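Local coordinates for protein putative dehydrogenase (Amycolatopsis orientalis, PDB 5A9T) that reduces cyclic imines to chiral amines as an NADPH-dependent imine reductase, pairing a Rossmann-type cofactor domain with a helical C-terminal domain in a two-subunit assembly, at residues 236-241 with 270-275; 247-252 with 257-262. All coordinates share one frame; numbering follows the deposited sequence.

Interaction 1: residues 236-241 with 270-275; sequences GSLEMN and DRAVAA. With YLG ((1R)-1-methyl-1,2,3,4-tetrahydroisoquinoline), chain B.
Leu238 forks over the last turn of helix 260-274: CD1 rests on Ala272 CB at 3.8 Å, and CD2 reaches Val273 CG2 at 3.6 Å while still near Ala272 CB, the Leu238 and Val273 side chains crossing at a slant. With CG anti to the backbone N (chi1 -175°), the leucine sends both methyls across to the other helix. Alanine suits the inner position because its short CB lets the branched leucine come in close; valine, nearer solvent, widens the patch. The apolar contact ends at Glu239, whose CB is 4.1 Å from Val273 CG2, so that its methylene adds to the patch while the carboxylate belongs to the exposed edge.

The capping bonds are local to residues 237-240. Ser237 is the N-cap of helix 238-255, and its OG accepts from Met240 N at 3.2 Å with an N-H...O angle of 156°, supplementing a weak backbone bond from the same amide to Ser237 O. In return Met240 SD receives a weak, nearly straight bond from Ser237 N. Beyond them, Leu238 and Glu239 make backbone bonds with Ser280 and Gly278, and Arg271 forms salt bridges with the second subunit.

One turn into the helix, Asn241 borders the bound amine with Tyr282 and Tyr283. A capping box thus starts a helix that packs on its neighbour through Leu238 and borders the ligand pocket through Asn241.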
ATOM      1  N   GLY A 236       8.375 -18.226  -8.261  1.00 28.76           N
ATOM      2  CA  GLY A 236       8.571 -17.849  -6.845  1.00 27.37           C
ATOM      3  C   GLY A 236       7.437 -18.307  -5.988  1.00 23.14           C
ATOM      4  O   GLY A 236       6.283 -18.030  -6.301  1.00 25.72           O
ATOM      5  N   SER A 237       7.682 -19.078  -4.917  1.00 20.27           N
ATOM      6  CA  SER A 237       6.661 -19.699  -4.217  1.00 18.69           C
ATOM      7  C   SER A 237       6.347 -18.983  -2.890  1.00 19.15           C
ATOM      8  O   SER A 237       7.130 -18.207  -2.371  1.00 20.61           O
ATOM      9  CB  SER A 237       7.035 -21.138  -3.815  1.00 22.07           C
ATOM     10  OG  SER A 237       8.092 -21.149  -2.847  1.00 23.57           O
ATOM     11  N   LEU A 238       5.181 -19.302  -2.358  1.00 18.74           N
ATOM     12  CA  LEU A 238       4.742 -18.812  -1.105  1.00 18.05           C
ATOM     13  C   LEU A 238       5.735 -19.178  -0.029  1.00 21.63           C
ATOM     14  O   LEU A 238       6.109 -18.340   0.797  1.00 21.38           O
ATOM     15  CB  LEU A 238       3.344 -19.294  -0.825  1.00 17.54           C
ATOM     16  CG  LEU A 238       2.655 -18.774   0.442  1.00 20.00           C
ATOM     17  CD1 LEU A 238       1.161 -18.677   0.237  1.00 20.32           C
ATOM     18  CD2 LEU A 238       2.984 -19.610   1.665  1.00 21.56           C
ATOM     19  N   GLU A 239       6.125 -20.463   0.022  1.00 19.14           N
ATOM     20  CA  GLU A 239       7.089 -20.782   1.066  1.00 21.90           C
ATOM     21  C   GLU A 239       8.409 -20.041   0.949  1.00 21.01           C
ATOM     22  O   GLU A 239       9.098 -19.753   1.992  1.00 22.81           O
ATOM     23  CB  GLU A 239       7.207 -22.326   1.123  1.00 27.57           C
ATOM     24  CG  GLU A 239       7.973 -22.926  -0.039  1.00 38.24           C
ATOM     25  CD  GLU A 239       7.765 -24.463  -0.233  1.00 46.31           C
ATOM     26  OE1 GLU A 239       7.127 -25.121   0.618  1.00 47.72           O
ATOM     27  OE2 GLU A 239       8.200 -24.974  -1.292  1.00 49.99           O
ATOM     28  N   MET A 240       8.944 -19.619  -0.201  1.00 19.17           N
ATOM     29  CA  MET A 240      10.125 -18.820  -0.327  1.00 20.04           C
ATOM     30  C   MET A 240      10.006 -17.476   0.403  1.00 21.59           C
ATOM     31  O   MET A 240      10.927 -16.945   0.926  1.00 21.81           O
ATOM     32  CB  MET A 240      10.567 -18.617  -1.751  1.00 27.06           C
ATOM     33  CG  MET A 240      11.077 -19.920  -2.379  1.00 29.25           C
ATOM     34  SD  MET A 240      11.123 -19.808  -4.182  1.00 39.40           S
ATOM     35  CE  MET A 240      12.203 -18.427  -4.389  1.00 38.34           C
ATOM     36  N   ASN A 241       8.820 -16.953   0.412  1.00 19.61           N
ATOM     37  CA  ASN A 241       8.477 -15.715   1.131  1.00 19.05           C
ATOM     38  C   ASN A 241       8.479 -15.858   2.612  1.00 20.04           C
ATOM     39  O   ASN A 241       8.730 -14.829   3.293  1.00 20.26           O
ATOM     40  CB  ASN A 241       7.144 -15.153   0.585  1.00 17.87           C
ATOM     41  CG  ASN A 241       7.263 -14.617  -0.801  1.00 18.20           C
ATOM     42  OD1 ASN A 241       6.962 -15.375  -1.790  1.00 23.48           O
ATOM     43  ND2 ASN A 241       7.742 -13.485  -0.953  1.00 14.99           N
ATOM     44  N   ASP A 270       2.450 -19.176   7.185  1.00 28.85           N
ATOM     45  CA  ASP A 270       2.454 -20.523   7.856  1.00 27.46           C
ATOM     46  C   ASP A 270       1.086 -21.205   7.778  1.00 25.15           C
ATOM     47  O   ASP A 270       1.013 -22.442   7.454  1.00 29.28           O
ATOM     48  CB  ASP A 270       2.773 -20.240   9.330  1.00 28.01           C
ATOM     49  CG  ASP A 270       4.261 -19.792   9.585  1.00 31.89           C
ATOM     50  OD1 ASP A 270       5.205 -20.048   8.745  1.00 32.34           O
ATOM     51  OD2 ASP A 270       4.487 -19.163  10.698  1.00 38.86           O
ATOM     52  N   ARG A 271       0.000 -20.490   7.937  1.00 25.13           N
ATOM     53  CA  ARG A 271      -1.384 -21.040   7.782  1.00 27.37           C
ATOM     54  C   ARG A 271      -1.575 -21.634   6.369  1.00 30.52           C
ATOM     55  O   ARG A 271      -2.131 -22.720   6.136  1.00 28.43           O
ATOM     56  CB  ARG A 271      -2.433 -19.937   8.063  1.00 31.91           C
ATOM     57  CG  ARG A 271      -3.919 -20.275   8.250  1.00 37.03           C
ATOM     58  CD  ARG A 271      -4.663 -18.976   8.631  1.00 40.78           C
ATOM     59  NE  ARG A 271      -6.050 -19.088   8.204  1.00 42.95           N
ATOM     60  CZ  ARG A 271      -6.905 -18.069   7.987  1.00 42.87           C
ATOM     61  NH1 ARG A 271      -6.586 -16.725   8.150  1.00 37.50           N
ATOM     62  NH2 ARG A 271      -8.119 -18.406   7.588  1.00 45.87           N
ATOM     63  N   ALA A 272      -1.124 -20.898   5.379  1.00 25.37           N
ATOM     64  CA  ALA A 272      -1.204 -21.308   4.010  1.00 24.09           C
ATOM     65  C   ALA A 272      -0.319 -22.484   3.696  1.00 23.05           C
ATOM     66  O   ALA A 272      -0.809 -23.387   2.953  1.00 24.73           O
ATOM     67  CB  ALA A 272      -0.808 -20.107   3.113  1.00 25.58           C
ATOM     68  N   VAL A 273       0.893 -22.561   4.237  1.00 21.28           N
ATOM     69  CA  VAL A 273       1.790 -23.685   3.980  1.00 23.46           C
ATOM     70  C   VAL A 273       1.126 -24.948   4.655  1.00 28.07           C
ATOM     71  O   VAL A 273       1.029 -26.023   4.005  1.00 25.32           O
ATOM     72  CB  VAL A 273       3.201 -23.465   4.519  1.00 25.84           C
ATOM     73  CG1 VAL A 273       4.006 -24.778   4.502  1.00 30.62           C
ATOM     74  CG2 VAL A 273       3.976 -22.452   3.679  1.00 25.41           C
ATOM     75  N   ALA A 274       0.526 -24.755   5.844  1.00 27.13           N
ATOM     76  CA  ALA A 274      -0.230 -25.934   6.460  1.00 31.51           C
ATOM     77  C   ALA A 274      -1.421 -26.412   5.658  1.00 34.27           C
ATOM     78  O   ALA A 274      -1.759 -27.604   5.716  1.00 34.02           O
ATOM     79  CB  ALA A 274      -0.715 -25.604   7.872  1.00 34.70           C
ATOM     80  N   ALA A 275      -2.144 -25.525   5.010  1.00 27.88           N
ATOM     81  CA  ALA A 275      -3.216 -25.849   4.132  1.00 26.83           C
ATOM     82  C   ALA A 275      -2.811 -26.371   2.768  1.00 28.12           C
ATOM     83  O   ALA A 275      -3.710 -26.558   1.985  1.00 31.45           O
ATOM     84  CB  ALA A 275      -4.170 -24.661   3.986  1.00 30.10           C
TER
HETATM   85  C4  YLG B1291       8.203  -9.334  -1.610  1.00 38.18           C
HETATM   86  C14 YLG B1291       6.886  -9.731  -1.832  1.00 29.23           C
HETATM   87  C5  YLG B1291       6.454 -10.605  -2.871  1.00 27.63           C
HETATM   88  C6  YLG B1291       5.158 -10.977  -3.112  1.00 29.25           C
HETATM   89  C11 YLG B1291       4.271 -10.434  -2.218  1.00 24.72           C
HETATM   90  C8  YLG B1291       7.183 -10.600  -5.272  1.00 40.22           C
HETATM   91  C10 YLG B1291       7.395 -11.180  -3.841  1.00 40.93           C
HETATM   92  C12 YLG B1291       4.655  -9.557  -1.172  1.00 23.81           C
HETATM   93  C13 YLG B1291       5.972  -9.195  -0.923  1.00 24.69           C
HETATM   94  N2  YLG B1291       8.765 -10.954  -3.371  1.00 38.60           N
HETATM   95  C3  YLG B1291       9.183  -9.698  -2.797  1.00 39.26           C

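Interaction 2: residues 247-252 with 257-262; sequences HIIGTS and VDTEIP
Ile249 reaches from helix 238-255 across to Thr259 and Pro262 at the start of the next helix. At its CB the side chain divides. CG2, the shorter branch, meets Thr259 CG2 at 4.0 Å, the two side chains crossing at nearly a right angle. The longer branch passes the proline ring: CG1 is 3.9 Å from Pro262 CB, and CD1 at the tip comes to 4.1 Å from Pro262 O. Ile248 CG2 touches the same Pro262 CB at 3.8 Å, so two isoleucines share one ring. Proline fits the first turn of a helix, where its missing N-H costs no helical bond.

Closer to the turn, Val257 N donates to Ser252 O at 2.9 Å with an N-H...O angle of 167°, closing the connection through the backbone. Ser252 CB packs 3.9 Å from Thr259 CG2. Ser252 OG, placed beside its own backbone N by chi1 of -60°, turns back to Ile248 O at 2.8 Å; that oxygen also accepts from Ser252 N on its opposite face, an economical way to satisfy a buried serine. Asp258 forms an Asx turn, OD2 accepting from Glu260 N as the second helix begins.

His187 of helix 166-193 covers Ser252, Val257 and Pro262 and bonds to Asp258 O, while Arg271 and Trp289 of the second subunit meet Asp258, setting the turn of this helical hairpin between helix 166-193 and the dimer interface.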
ATOM      1  N   HIS A 247      13.966 -13.223   7.561  1.00 18.86           N
ATOM      2  CA  HIS A 247      15.017 -12.287   7.398  1.00 21.34           C
ATOM      3  C   HIS A 247      14.636 -10.876   7.941  1.00 20.63           C
ATOM      4  O   HIS A 247      15.401 -10.153   8.656  1.00 20.74           O
ATOM      5  CB  HIS A 247      15.483 -12.284   5.959  1.00 26.98           C
ATOM      6  CG  HIS A 247      16.877 -11.895   5.856  1.00 39.17           C
ATOM      7  ND1 HIS A 247      17.910 -12.796   6.085  1.00 45.50           N
ATOM      8  CD2 HIS A 247      17.448 -10.674   5.692  1.00 39.74           C
ATOM      9  CE1 HIS A 247      19.061 -12.144   6.049  1.00 47.35           C
ATOM     10  NE2 HIS A 247      18.808 -10.871   5.771  1.00 51.09           N
ATOM     11  N   ILE A 248      13.430 -10.431   7.527  1.00 18.31           N
ATOM     12  CA  ILE A 248      12.938  -9.157   7.957  1.00 16.77           C
ATOM     13  C   ILE A 248      12.868  -9.121   9.479  1.00 17.26           C
ATOM     14  O   ILE A 248      13.180  -8.085  10.129  1.00 18.09           O
ATOM     15  CB  ILE A 248      11.576  -8.794   7.301  1.00 17.71           C
ATOM     16  CG1 ILE A 248      11.841  -8.637   5.817  1.00 18.33           C
ATOM     17  CG2 ILE A 248      10.931  -7.598   7.988  1.00 18.05           C
ATOM     18  CD1 ILE A 248      10.514  -8.667   5.056  1.00 17.42           C
ATOM     19  N   ILE A 249      12.364 -10.189  10.034  1.00 17.08           N
ATOM     20  CA  ILE A 249      12.197 -10.309  11.542  1.00 17.57           C
ATOM     21  C   ILE A 249      13.564 -10.230  12.130  1.00 19.00           C
ATOM     22  O   ILE A 249      13.744  -9.513  13.143  1.00 18.55           O
ATOM     23  CB  ILE A 249      11.472 -11.604  11.914  1.00 17.75           C
ATOM     24  CG1 ILE A 249      10.038 -11.605  11.441  1.00 18.14           C
ATOM     25  CG2 ILE A 249      11.520 -11.905  13.404  1.00 20.76           C
ATOM     26  CD1 ILE A 249       9.350 -12.934  11.395  1.00 20.98           C
ATOM     27  N   GLY A 250      14.533 -10.972  11.648  1.00 19.98           N
ATOM     28  CA  GLY A 250      15.897 -10.913  12.199  1.00 18.76           C
ATOM     29  C   GLY A 250      16.574  -9.567  12.086  1.00 20.77           C
ATOM     30  O   GLY A 250      17.189  -9.027  13.042  1.00 20.90           O
ATOM     31  N   THR A 251      16.383  -8.844  10.990  1.00 18.65           N
ATOM     32  CA  THR A 251      16.932  -7.556  10.854  1.00 17.44           C
ATOM     33  C   THR A 251      16.219  -6.548  11.806  1.00 16.62           C
ATOM     34  O   THR A 251      16.824  -5.619  12.349  1.00 17.54           O
ATOM     35  CB  THR A 251      16.842  -7.058   9.402  1.00 21.55           C
ATOM     36  OG1 THR A 251      17.768  -7.909   8.645  1.00 26.28           O
ATOM     37  CG2 THR A 251      17.266  -5.641   9.243  1.00 19.65           C
ATOM     38  N   SER A 252      14.880  -6.668  11.928  1.00 15.93           N
ATOM     39  CA  SER A 252      14.148  -5.851  12.826  1.00 16.03           C
ATOM     40  C   SER A 252      14.716  -6.000  14.236  1.00 18.38           C
ATOM     41  O   SER A 252      14.895  -5.017  14.972  1.00 18.13           O
ATOM     42  CB  SER A 252      12.683  -6.156  12.822  1.00 17.74           C
ATOM     43  OG  SER A 252      12.096  -5.954  11.521  1.00 19.02           O
ATOM     44  N   VAL A 257      13.770  -2.865  16.585  1.00 15.80           N
ATOM     45  CA  VAL A 257      12.468  -2.500  16.157  1.00 16.17           C
ATOM     46  C   VAL A 257      11.487  -3.631  16.357  1.00 15.53           C
ATOM     47  O   VAL A 257      11.856  -4.812  16.162  1.00 18.03           O
ATOM     48  CB  VAL A 257      12.535  -2.065  14.643  1.00 16.05           C
ATOM     49  CG1 VAL A 257      11.154  -1.924  14.014  1.00 16.59           C
ATOM     50  CG2 VAL A 257      13.376  -0.811  14.522  1.00 17.06           C
ATOM     51  N   ASP A 258      10.284  -3.342  16.728  1.00 15.99           N
ATOM     52  CA  ASP A 258       9.293  -4.326  17.056  1.00 16.45           C
ATOM     53  C   ASP A 258       9.036  -5.231  15.856  1.00 17.51           C
ATOM     54  O   ASP A 258       9.036  -4.796  14.728  1.00 19.57           O
ATOM     55  CB  ASP A 258       8.043  -3.661  17.550  1.00 19.77           C
ATOM     56  CG  ASP A 258       6.987  -4.638  17.979  1.00 22.44           C
ATOM     57  OD1 ASP A 258       7.215  -5.057  19.143  1.00 26.68           O
ATOM     58  OD2 ASP A 258       6.022  -4.982  17.266  1.00 23.78           O
ATOM     59  N   THR A 259       8.770  -6.503  16.129  1.00 16.52           N
ATOM     60  CA  THR A 259       8.575  -7.479  15.061  1.00 17.51           C
ATOM     61  C   THR A 259       7.135  -7.907  14.862  1.00 17.28           C
ATOM     62  O   THR A 259       6.906  -8.781  13.999  1.00 18.99           O
ATOM     63  CB  THR A 259       9.399  -8.732  15.354  1.00 19.17           C
ATOM     64  OG1 THR A 259       8.929  -9.312  16.584  1.00 20.08           O
ATOM     65  CG2 THR A 259      10.862  -8.467  15.402  1.00 19.41           C
ATOM     66  N   GLU A 260       6.141  -7.325  15.523  1.00 17.35           N
ATOM     67  CA  GLU A 260       4.787  -7.833  15.439  1.00 18.50           C
ATOM     68  C   GLU A 260       4.304  -7.864  13.992  1.00 21.52           C
ATOM     69  O   GLU A 260       3.767  -8.855  13.577  1.00 20.54           O
ATOM     70  CB  GLU A 260       3.770  -7.084  16.271  1.00 22.39           C
ATOM     71  CG  GLU A 260       2.444  -7.867  16.393  1.00 28.03           C
ATOM     72  CD  GLU A 260       1.372  -7.186  17.274  1.00 39.46           C
ATOM     73  OE1 GLU A 260       1.684  -6.285  18.095  1.00 43.42           O
ATOM     74  OE2 GLU A 260       0.168  -7.563  17.130  1.00 47.14           O
ATOM     75  N   ILE A 261       4.550  -6.783  13.240  1.00 17.38           N
ATOM     76  CA  ILE A 261       4.015  -6.718  11.859  1.00 16.91           C
ATOM     77  C   ILE A 261       4.581  -7.891  10.978  1.00 18.09           C
ATOM     78  O   ILE A 261       3.822  -8.664  10.428  1.00 18.58           O
ATOM     79  CB  ILE A 261       4.228  -5.311  11.251  1.00 18.58           C
ATOM     80  CG1 ILE A 261       3.354  -4.287  11.929  1.00 23.09           C
ATOM     81  CG2 ILE A 261       3.993  -5.345   9.727  1.00 20.87           C
ATOM     82  CD1 ILE A 261       1.934  -4.485  11.798  1.00 27.20           C
ATOM     83  N   PRO A 262       5.918  -8.052  10.879  1.00 16.51           N
ATOM     84  CA  PRO A 262       6.427  -9.143  10.038  1.00 16.26           C
ATOM     85  C   PRO A 262       6.115 -10.510  10.646  1.00 19.63           C
ATOM     86  O   PRO A 262       5.897 -11.447   9.877  1.00 18.88           O
ATOM     87  CB  PRO A 262       7.907  -8.802   9.873  1.00 18.30           C
ATOM     88  CG  PRO A 262       8.202  -7.955  11.102  1.00 18.51           C
ATOM     89  CD  PRO A 262       6.996  -7.118  11.239  1.00 17.24           C
TER

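Both contacts pair helix 238-255 with helix 260-274. Interaction 2 closes the short turn between them; interaction 1, its centre about 18 Å away, joins the start of the first helix to the end of the second, as expected of an antiparallel hairpin. Each is partly buried, but interaction 1 has two exposed residues among the four that touch and buries 153 Å², against 300 Å² and four buried residues of seven in interaction 2. Interaction 1 meets through aliphatic carbons alone, including the CB of Glu239, whereas interaction 2 adds a backbone hydrogen bond. Across the dimer they are complementary: Arg271 of one subunit forms salt bridges with Asp258 and Glu260 of the other.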